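Local coordinates for MlnE (Bacillus amyloliquefaciens subsp. plantarum, PDB 5D2E), which probably reduces beta-keto groups of polyketide intermediates with NADPH, serving as the N-terminal B-type ketoreductase of the macrolactin assembly line, at residues Q185-A190 with Y421-G426; F403-S408 with D429-Y434. One frame throughout, in Å; residues are numbered along the deposited sequence.

In the fold
Helix 419-437 carries both contacts, and together they illustrate how one helix can link a cofactor pocket to the rest of a ketoreductase. In contact 1 its first half packs against helix 186-201 of the Beta-ketoacyl synthase-like region; in contact 2 its second half lies over strand 402-408 of the KR domain. The two centres are about 10 Å apart. They meet where N425 O of contact 1 approaches S407 OG of contact 2 at 3.2 Å, a probable hydrogen bond, and where Y421 CE2 packs 3.6 Å from S408 OG. Both contacts reach NADP, Y421 through its phenol and residues 406-408 along the strand, while K384 binds the cofactor beside them.

Contact 1. Residues Q185-A190 with Y421-G426; sequences QPIYNA and YAFANG. With NAP (NADP nicotinamide-adenine-dinucleotide phosphate), chain B.
I187 and A190 of helix 186-201 pack on F423 and G426 of helix 419-437, a helix pair that joins the Beta-ketoacyl synthase-like region, probably the structural subdomain of the ketoreductase, to the cofactor-binding KR domain. The short helical segments cross in a roughly antiparallel sense, with N-to-C directions 139° apart and axes 8.8 Å from each other. Y421 begins the second segment on the cofactor side. Its OH is hydrogen-bonded to NADP O2D, which lies at the ring edge; the modelled separation is very short, so its exact length is doubtful. F423 then carries most of the interhelical packing. With CG anti to the backbone N (chi1 170°), its ring extends to the neighbouring helix and presents CE1 to A190 CB at 3.6 Å and CZ to I187 CG2 at 4.1 Å. The carbonyl oxygens of I187 and A190 approach the same ring obliquely. N425 faces the pocket instead: ND2 sits over the centre of the Y421 ring, 3.3 Å above its plane, and makes a bent bond to Y421 O at 2.9 Å, standing 45° out of the carbonyl plane rather than on a lone pair. The backbone N of N425 reaches that oxygen from the opposite face. G426 closes the segment, its backbone C 3.6 Å from A190 CB, where the two helix backbones come close. No hydrogen bond joins these two segments, so this part of the interface rests on apolar and van der Waals packing, whereas Y421 OH meets NADP directly and N425 OD1 ties the helix to K384 NZ, itself a cofactor ligand.

Contact 2. Residues F403-S408 with D429-Y434; sequences FVMFSS and DGFTQY. With NAP (NADP nicotinamide-adenine-dinucleotide phosphate), chain B.
S407 and M405 on strand 402-408 meet D429, F431 and T432 on helix 419-437, as a strand and its following helix do in the beta-alpha-beta units of a Rossmann fold. Strand 443-453 completes this unit. The strand and helix segments are almost antiparallel, at 162°, with their axes 9.7 Å apart.

A single, buried hydrogen bond joins the segments. S407 OG donates to D429 OD1 at 2.8 Å, arriving on the syn side of the carboxylate but 30° out of its plane. N425 O also lies within bonding reach of this hydroxyl, whose one proton cannot fully serve both acceptors. The same OD1 is hydrogen-bonded to S446 OG and OD2 to N448 ND2, so three side chains from two adjacent strands hold the carboxylate and would limit its rotation. Within the helix, T432 OG1 donates to D429 O at 2.7 Å, tying the threonine hydroxyl back to the preceding turn; with the hydroxyl so engaged, CG2 lies toward the strand.

M405 carries the apolar contact. It bends at its thioether (chi3 -79°), with CE 3.7 Å from T432 CG2. Its SD lies at the edges of two phenylalanine rings, near the plane of F431, whose CD2 is 4.5 Å from M405 SD, and in the plane of F403. F403 also makes a cation-pi contact with R435, farther along the helix.

On its cofactor side, the strand meets NADP through residues 406-408. F406 CB is 3.8 Å from O4D of the nicotinamide ribose, and the backbone oxygen S407 O lies 3.2 Å from nicotinamide C6N.

Contact 1. Residues Q185-A190 with Y421-G426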
loop_
_atom_site.group_PDB
_atom_site.type_symbol
_atom_site.label_atom_id
_atom_site.label_comp_id
_atom_site.label_asym_id
_atom_site.label_seq_id
_atom_site.Cartn_x
_atom_site.Cartn_y
_atom_site.Cartn_z
ATOM N N GLN A 185 -5.280 10.250 -2.814
ATOM C CA GLN A 185 -5.492 9.126 -3.741
ATOM C C GLN A 185 -4.808 7.834 -3.204
ATOM O O GLN A 185 -3.750 7.420 -3.708
ATOM C CB GLN A 185 -4.946 9.483 -5.095
ATOM C CG GLN A 185 -5.724 10.566 -5.839
ATOM C CD GLN A 185 -7.045 10.103 -6.443
ATOM O OE1 GLN A 185 -7.698 9.205 -5.944
ATOM N NE2 GLN A 185 -7.459 10.790 -7.502
ATOM N N PRO A 186 -5.396 7.231 -2.176
ATOM C CA PRO A 186 -4.789 6.044 -1.540
ATOM C C PRO A 186 -4.649 4.876 -2.459
ATOM O O PRO A 186 -3.645 4.210 -2.405
ATOM C CB PRO A 186 -5.720 5.702 -0.378
ATOM C CG PRO A 186 -6.710 6.790 -0.284
ATOM C CD PRO A 186 -6.615 7.692 -1.478
ATOM N N ILE A 187 -5.614 4.687 -3.340
ATOM C CA ILE A 187 -5.556 3.604 -4.322
ATOM C C ILE A 187 -4.513 3.904 -5.394
ATOM O O ILE A 187 -3.529 3.133 -5.599
ATOM C CB ILE A 187 -6.932 3.311 -4.906
ATOM C CG1 ILE A 187 -7.799 2.699 -3.850
ATOM C CG2 ILE A 187 -6.872 2.389 -6.102
ATOM C CD1 ILE A 187 -9.239 2.438 -4.251
ATOM N N TYR A 188 -4.604 5.083 -6.007
ATOM C CA TYR A 188 -3.688 5.320 -7.090
ATOM C C TYR A 188 -2.239 5.419 -6.614
ATOM O O TYR A 188 -1.328 4.975 -7.302
ATOM C CB TYR A 188 -4.081 6.558 -7.877
ATOM C CG TYR A 188 -5.394 6.526 -8.558
ATOM C CD1 TYR A 188 -5.919 5.372 -9.034
ATOM C CD2 TYR A 188 -6.093 7.706 -8.834
ATOM C CE1 TYR A 188 -7.126 5.348 -9.715
ATOM C CE2 TYR A 188 -7.275 7.696 -9.521
ATOM C CZ TYR A 188 -7.800 6.529 -9.994
ATOM O OH TYR A 188 -8.983 6.485 -10.729
ATOM N N ASN A 189 -2.027 5.976 -5.419
ATOM C CA ASN A 189 -0.681 6.120 -4.845
ATOM C C ASN A 189 -0.043 4.711 -4.525
ATOM O O ASN A 189 1.144 4.487 -4.703
ATOM C CB ASN A 189 -0.822 6.960 -3.551
ATOM C CG ASN A 189 0.455 7.018 -2.757
ATOM O OD1 ASN A 189 0.546 6.394 -1.695
ATOM N ND2 ASN A 189 1.428 7.695 -3.268
ATOM N N ALA A 190 -0.893 3.758 -4.200
ATOM C CA ALA A 190 -0.429 2.381 -3.851
ATOM C C ALA A 190 0.138 1.601 -5.039
ATOM O O ALA A 190 0.902 0.645 -4.872
ATOM C CB ALA A 190 -1.511 1.603 -3.136
ATOM N N TYR A 421 -0.201 -8.077 -2.763
ATOM C CA TYR A 421 -0.015 -7.913 -1.297
ATOM C C TYR A 421 0.680 -6.587 -0.995
ATOM O O TYR A 421 0.270 -5.850 -0.080
ATOM C CB TYR A 421 0.788 -9.099 -0.739
ATOM C CG TYR A 421 0.992 -9.133 0.753
ATOM C CD1 TYR A 421 -0.046 -9.478 1.627
ATOM C CD2 TYR A 421 2.250 -8.905 1.292
ATOM C CE1 TYR A 421 0.146 -9.518 3.005
ATOM C CE2 TYR A 421 2.456 -8.967 2.672
ATOM C CZ TYR A 421 1.411 -9.271 3.500
ATOM O OH TYR A 421 1.670 -9.320 4.834
ATOM N N ALA A 422 1.741 -6.279 -1.739
ATOM C CA ALA A 422 2.487 -5.049 -1.592
ATOM C C ALA A 422 1.550 -3.861 -1.854
ATOM O O ALA A 422 1.513 -2.924 -1.055
ATOM C CB ALA A 422 3.666 -5.037 -2.527
ATOM N N PHE A 423 0.741 -3.952 -2.923
ATOM C CA PHE A 423 -0.245 -2.923 -3.244
ATOM C C PHE A 423 -1.252 -2.730 -2.096
ATOM O O PHE A 423 -1.540 -1.594 -1.693
ATOM C CB PHE A 423 -0.983 -3.294 -4.535
ATOM C CG PHE A 423 -2.170 -2.428 -4.821
ATOM C CD1 PHE A 423 -1.988 -1.218 -5.475
ATOM C CD2 PHE A 423 -3.403 -2.750 -4.376
ATOM C CE1 PHE A 423 -3.036 -0.391 -5.760
ATOM C CE2 PHE A 423 -4.478 -1.880 -4.578
ATOM C CZ PHE A 423 -4.284 -0.712 -5.302
ATOM N N ALA A 424 -1.838 -3.838 -1.629
ATOM C CA ALA A 424 -2.853 -3.777 -0.605
ATOM C C ALA A 424 -2.317 -3.061 0.686
ATOM O O ALA A 424 -2.981 -2.199 1.273
ATOM C CB ALA A 424 -3.386 -5.136 -0.302
ATOM N N ASN A 425 -1.096 -3.377 1.075
ATOM C CA ASN A 425 -0.528 -2.787 2.231
ATOM C C ASN A 425 -0.241 -1.307 1.946
ATOM O O ASN A 425 -0.501 -0.448 2.785
ATOM C CB ASN A 425 0.706 -3.544 2.661
ATOM C CG ASN A 425 0.321 -4.842 3.416
ATOM O OD1 ASN A 425 -0.202 -4.778 4.515
ATOM N ND2 ASN A 425 0.493 -5.989 2.768
ATOM N N GLY A 426 0.233 -1.010 0.728
ATOM C CA GLY A 426 0.565 0.362 0.355
ATOM C C GLY A 426 -0.684 1.228 0.354
ATOM O O GLY A 426 -0.614 2.436 0.659
HETATM P PA NAP B . -2.474 -14.593 10.114
HETATM O O1A NAP B . -2.133 -15.431 11.375
HETATM O O2A NAP B . -3.010 -15.211 8.835
HETATM O O5B NAP B . -3.627 -13.609 10.651
HETATM C C5B NAP B . -4.366 -12.833 9.716
HETATM C C4B NAP B . -5.802 -13.061 10.118
HETATM O O4B NAP B . -6.633 -12.299 9.216
HETATM C C3B NAP B . -6.291 -14.531 9.998
HETATM O O3B NAP B . -6.565 -15.076 11.292
HETATM C C2B NAP B . -7.599 -14.431 9.196
HETATM O O2B NAP B . -8.603 -15.228 9.760
HETATM C C1B NAP B . -7.902 -12.915 9.234
HETATM N N9A NAP B . -8.625 -12.416 8.072
HETATM C C8A NAP B . -8.272 -12.527 6.733
HETATM N N7A NAP B . -9.240 -11.978 5.919
HETATM C C5A NAP B . -10.170 -11.447 6.737
HETATM C C6A NAP B . -11.422 -10.746 6.561
HETATM N N6A NAP B . -11.812 -10.454 5.277
HETATM N N1A NAP B . -12.182 -10.431 7.704
HETATM C C2A NAP B . -11.731 -10.744 8.933
HETATM N N3A NAP B . -10.563 -11.404 9.169
HETATM C C4A NAP B . -9.778 -11.772 8.151
HETATM O O3 NAP B . -1.215 -13.641 9.704
HETATM P PN NAP B . -0.231 -12.839 10.715
HETATM O O1N NAP B . 1.190 -13.350 10.556
HETATM O O2N NAP B . -0.996 -12.702 12.005
HETATM O O5D NAP B . -0.166 -11.328 10.143
HETATM C C5D NAP B . -1.253 -10.451 10.558
HETATM C C4D NAP B . -1.197 -9.091 9.847
HETATM O O4D NAP B . 0.088 -8.491 9.935
HETATM C C3D NAP B . -1.478 -9.290 8.352
HETATM O O3D NAP B . -2.363 -8.273 7.916
HETATM C C2D NAP B . -0.118 -9.211 7.682
HETATM O O2D NAP B . -0.204 -8.770 6.298
HETATM C C1D NAP B . 0.700 -8.286 8.628
HETATM N N1N NAP B . 2.144 -8.625 8.546
HETATM C C2N NAP B . 2.647 -9.773 9.130
HETATM C C3N NAP B . 4.000 -10.153 9.077
HETATM C C7N NAP B . 4.535 -11.443 9.760
HETATM O O7N NAP B . 5.717 -11.775 9.634
HETATM N N7N NAP B . 3.771 -12.235 10.526
HETATM C C4N NAP B . 4.866 -9.320 8.355
HETATM C C5N NAP B . 4.350 -8.179 7.727
HETATM C C6N NAP B . 2.991 -7.831 7.849
HETATM P P2B NAP B . -9.889 -15.822 8.925
HETATM O O1X NAP B . -9.379 -16.673 7.770
HETATM O O2X NAP B . -10.720 -16.608 9.989
HETATM O O3X NAP B . -10.621 -14.615 8.408
#

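Contact 2. Residues F403-S408 with D429-Y434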
loop_
_atom_site.group_PDB
_atom_site.type_symbol
_atom_site.label_atom_id
_atom_site.label_comp_id
_atom_site.label_asym_id
_atom_site.label_seq_id
_atom_site.Cartn_x
_atom_site.Cartn_y
_atom_site.Cartn_z
ATOM N N PHE A 403 -6.405 4.086 15.521
ATOM C CA PHE A 403 -6.798 3.270 14.341
ATOM C C PHE A 403 -5.459 2.909 13.740
ATOM O O PHE A 403 -4.784 3.778 13.165
ATOM C CB PHE A 403 -7.666 4.120 13.383
ATOM C CG PHE A 403 -8.244 3.360 12.196
ATOM C CD1 PHE A 403 -7.467 3.075 11.102
ATOM C CD2 PHE A 403 -9.578 3.002 12.152
ATOM C CE1 PHE A 403 -8.004 2.419 10.006
ATOM C CE2 PHE A 403 -10.132 2.367 11.047
ATOM C CZ PHE A 403 -9.350 2.087 9.964
ATOM N N VAL A 404 -5.037 1.658 13.929
ATOM C CA VAL A 404 -3.704 1.217 13.566
ATOM C C VAL A 404 -3.795 0.101 12.544
ATOM O O VAL A 404 -4.488 -0.872 12.761
ATOM C CB VAL A 404 -2.848 0.740 14.760
ATOM C CG1 VAL A 404 -1.457 0.319 14.291
ATOM C CG2 VAL A 404 -2.736 1.839 15.841
ATOM N N MET A 405 -3.163 0.318 11.402
ATOM C CA MET A 405 -3.116 -0.638 10.323
ATOM C C MET A 405 -1.777 -1.422 10.351
ATOM O O MET A 405 -0.671 -0.858 10.369
ATOM C CB MET A 405 -3.330 0.106 9.021
ATOM C CG MET A 405 -4.753 0.676 8.920
ATOM S SD MET A 405 -4.842 1.948 7.641
ATOM C CE MET A 405 -4.129 3.237 8.629
ATOM N N PHE A 406 -1.887 -2.757 10.316
ATOM C CA PHE A 406 -0.686 -3.661 10.254
ATOM C C PHE A 406 -0.325 -3.875 8.800
ATOM O O PHE A 406 -0.880 -4.750 8.097
ATOM C CB PHE A 406 -0.981 -4.988 10.982
ATOM C CG PHE A 406 -0.912 -4.897 12.515
ATOM C CD1 PHE A 406 -0.774 -3.676 13.198
ATOM C CD2 PHE A 406 -0.970 -6.029 13.282
ATOM C CE1 PHE A 406 -0.661 -3.592 14.570
ATOM C CE2 PHE A 406 -0.866 -5.944 14.681
ATOM C CZ PHE A 406 -0.701 -4.741 15.322
ATOM N N SER A 407 0.558 -3.003 8.326
ATOM C CA SER A 407 0.988 -3.026 6.963
ATOM C C SER A 407 2.269 -3.883 6.883
ATOM O O SER A 407 2.601 -4.619 7.817
ATOM C CB SER A 407 1.169 -1.574 6.490
ATOM O OG SER A 407 1.412 -1.536 5.095
ATOM N N SER A 408 2.975 -3.810 5.769
ATOM C CA SER A 408 4.078 -4.659 5.503
ATOM C C SER A 408 5.153 -3.859 4.853
ATOM O O SER A 408 4.907 -2.961 4.038
ATOM C CB SER A 408 3.620 -5.820 4.576
ATOM O OG SER A 408 4.735 -6.523 4.065
ATOM N N ASP A 429 -1.209 2.402 3.865
ATOM C CA ASP A 429 -0.248 3.413 4.136
ATOM C C ASP A 429 -0.744 4.821 3.649
ATOM O O ASP A 429 -0.641 5.819 4.397
ATOM C CB ASP A 429 1.099 3.138 3.493
ATOM C CG ASP A 429 1.733 1.801 3.912
ATOM O OD1 ASP A 429 1.358 1.222 4.940
ATOM O OD2 ASP A 429 2.670 1.392 3.194
ATOM N N GLY A 430 -1.280 4.875 2.432
ATOM C CA GLY A 430 -1.865 6.098 1.886
ATOM C C GLY A 430 -3.211 6.487 2.517
ATOM O O GLY A 430 -3.517 7.692 2.656
ATOM N N PHE A 431 -3.948 5.503 3.025
ATOM C CA PHE A 431 -5.235 5.769 3.608
ATOM C C PHE A 431 -5.134 6.605 4.877
ATOM O O PHE A 431 -6.101 7.260 5.288
ATOM C CB PHE A 431 -6.014 4.473 3.856
ATOM C CG PHE A 431 -7.456 4.697 4.257
ATOM C CD1 PHE A 431 -8.392 5.152 3.325
ATOM C CD2 PHE A 431 -7.877 4.505 5.573
ATOM C CE1 PHE A 431 -9.727 5.383 3.695
ATOM C CE2 PHE A 431 -9.211 4.670 5.923
ATOM C CZ PHE A 431 -10.141 5.126 5.011
ATOM N N THR A 432 -3.956 6.565 5.520
ATOM C CA THR A 432 -3.719 7.368 6.677
ATOM C C THR A 432 -4.017 8.855 6.338
ATOM O O THR A 432 -4.505 9.611 7.212
ATOM C CB THR A 432 -2.261 7.334 7.162
ATOM O OG1 THR A 432 -1.429 7.740 6.101
ATOM C CG2 THR A 432 -1.826 5.936 7.665
ATOM N N GLN A 433 -3.714 9.283 5.122
ATOM C CA GLN A 433 -3.932 10.688 4.739
ATOM C C GLN A 433 -5.408 11.005 4.583
ATOM O O GLN A 433 -5.784 12.149 4.729
ATOM C CB GLN A 433 -3.272 10.961 3.409
ATOM C CG GLN A 433 -1.758 10.936 3.500
ATOM C CD GLN A 433 -1.153 11.414 2.154
ATOM O OE1 GLN A 433 -1.537 12.489 1.604
ATOM N NE2 GLN A 433 -0.257 10.591 1.585
ATOM N N TYR A 434 -6.235 10.018 4.243
ATOM C CA TYR A 434 -7.644 10.211 4.157
ATOM C C TYR A 434 -8.209 10.472 5.534
ATOM O O TYR A 434 -9.051 11.355 5.754
ATOM C CB TYR A 434 -8.318 9.005 3.484
ATOM C CG TYR A 434 -9.839 9.062 3.388
ATOM C CD1 TYR A 434 -10.658 8.575 4.428
ATOM C CD2 TYR A 434 -10.462 9.603 2.262
ATOM C CE1 TYR A 434 -12.045 8.599 4.330
ATOM C CE2 TYR A 434 -11.857 9.665 2.175
ATOM C CZ TYR A 434 -12.642 9.172 3.210
ATOM O OH TYR A 434 -14.021 9.195 3.086
HETATM P PA NAP B . -2.474 -14.593 10.114
HETATM O O1A NAP B . -2.133 -15.431 11.375
HETATM O O2A NAP B . -3.010 -15.211 8.835
HETATM O O5B NAP B . -3.627 -13.609 10.651
HETATM C C5B NAP B . -4.366 -12.833 9.716
HETATM C C4B NAP B . -5.802 -13.061 10.118
HETATM O O4B NAP B . -6.633 -12.299 9.216
HETATM C C3B NAP B . -6.291 -14.531 9.998
HETATM O O3B NAP B . -6.565 -15.076 11.292
HETATM C C2B NAP B . -7.599 -14.431 9.196
HETATM O O2B NAP B . -8.603 -15.228 9.760
HETATM C C1B NAP B . -7.902 -12.915 9.234
HETATM N N9A NAP B . -8.625 -12.416 8.072
HETATM C C8A NAP B . -8.272 -12.527 6.733
HETATM N N7A NAP B . -9.240 -11.978 5.919
HETATM C C5A NAP B . -10.170 -11.447 6.737
HETATM C C6A NAP B . -11.422 -10.746 6.561
HETATM N N6A NAP B . -11.812 -10.454 5.277
HETATM N N1A NAP B . -12.182 -10.431 7.704
HETATM C C2A NAP B . -11.731 -10.744 8.933
HETATM N N3A NAP B . -10.563 -11.404 9.169
HETATM C C4A NAP B . -9.778 -11.772 8.151
HETATM O O3 NAP B . -1.215 -13.641 9.704
HETATM P PN NAP B . -0.231 -12.839 10.715
HETATM O O1N NAP B . 1.190 -13.350 10.556
HETATM O O2N NAP B . -0.996 -12.702 12.005
HETATM O O5D NAP B . -0.166 -11.328 10.143
HETATM C C5D NAP B . -1.253 -10.451 10.558
HETATM C C4D NAP B . -1.197 -9.091 9.847
HETATM O O4D NAP B . 0.088 -8.491 9.935
HETATM C C3D NAP B . -1.478 -9.290 8.352
HETATM O O3D NAP B . -2.363 -8.273 7.916
HETATM C C2D NAP B . -0.118 -9.211 7.682
HETATM O O2D NAP B . -0.204 -8.770 6.298
HETATM C C1D NAP B . 0.700 -8.286 8.628
HETATM N N1N NAP B . 2.144 -8.625 8.546
HETATM C C2N NAP B . 2.647 -9.773 9.130
HETATM C C3N NAP B . 4.000 -10.153 9.077
HETATM C C7N NAP B . 4.535 -11.443 9.760
HETATM O O7N NAP B . 5.717 -11.775 9.634
HETATM N N7N NAP B . 3.771 -12.235 10.526
HETATM C C4N NAP B . 4.866 -9.320 8.355
HETATM C C5N NAP B . 4.350 -8.179 7.727
HETATM C C6N NAP B . 2.991 -7.831 7.849
HETATM P P2B NAP B . -9.889 -15.822 8.925
HETATM O O1X NAP B . -9.379 -16.673 7.770
HETATM O O2X NAP B . -10.720 -16.608 9.989
HETATM O O3X NAP B . -10.621 -14.615 8.408
#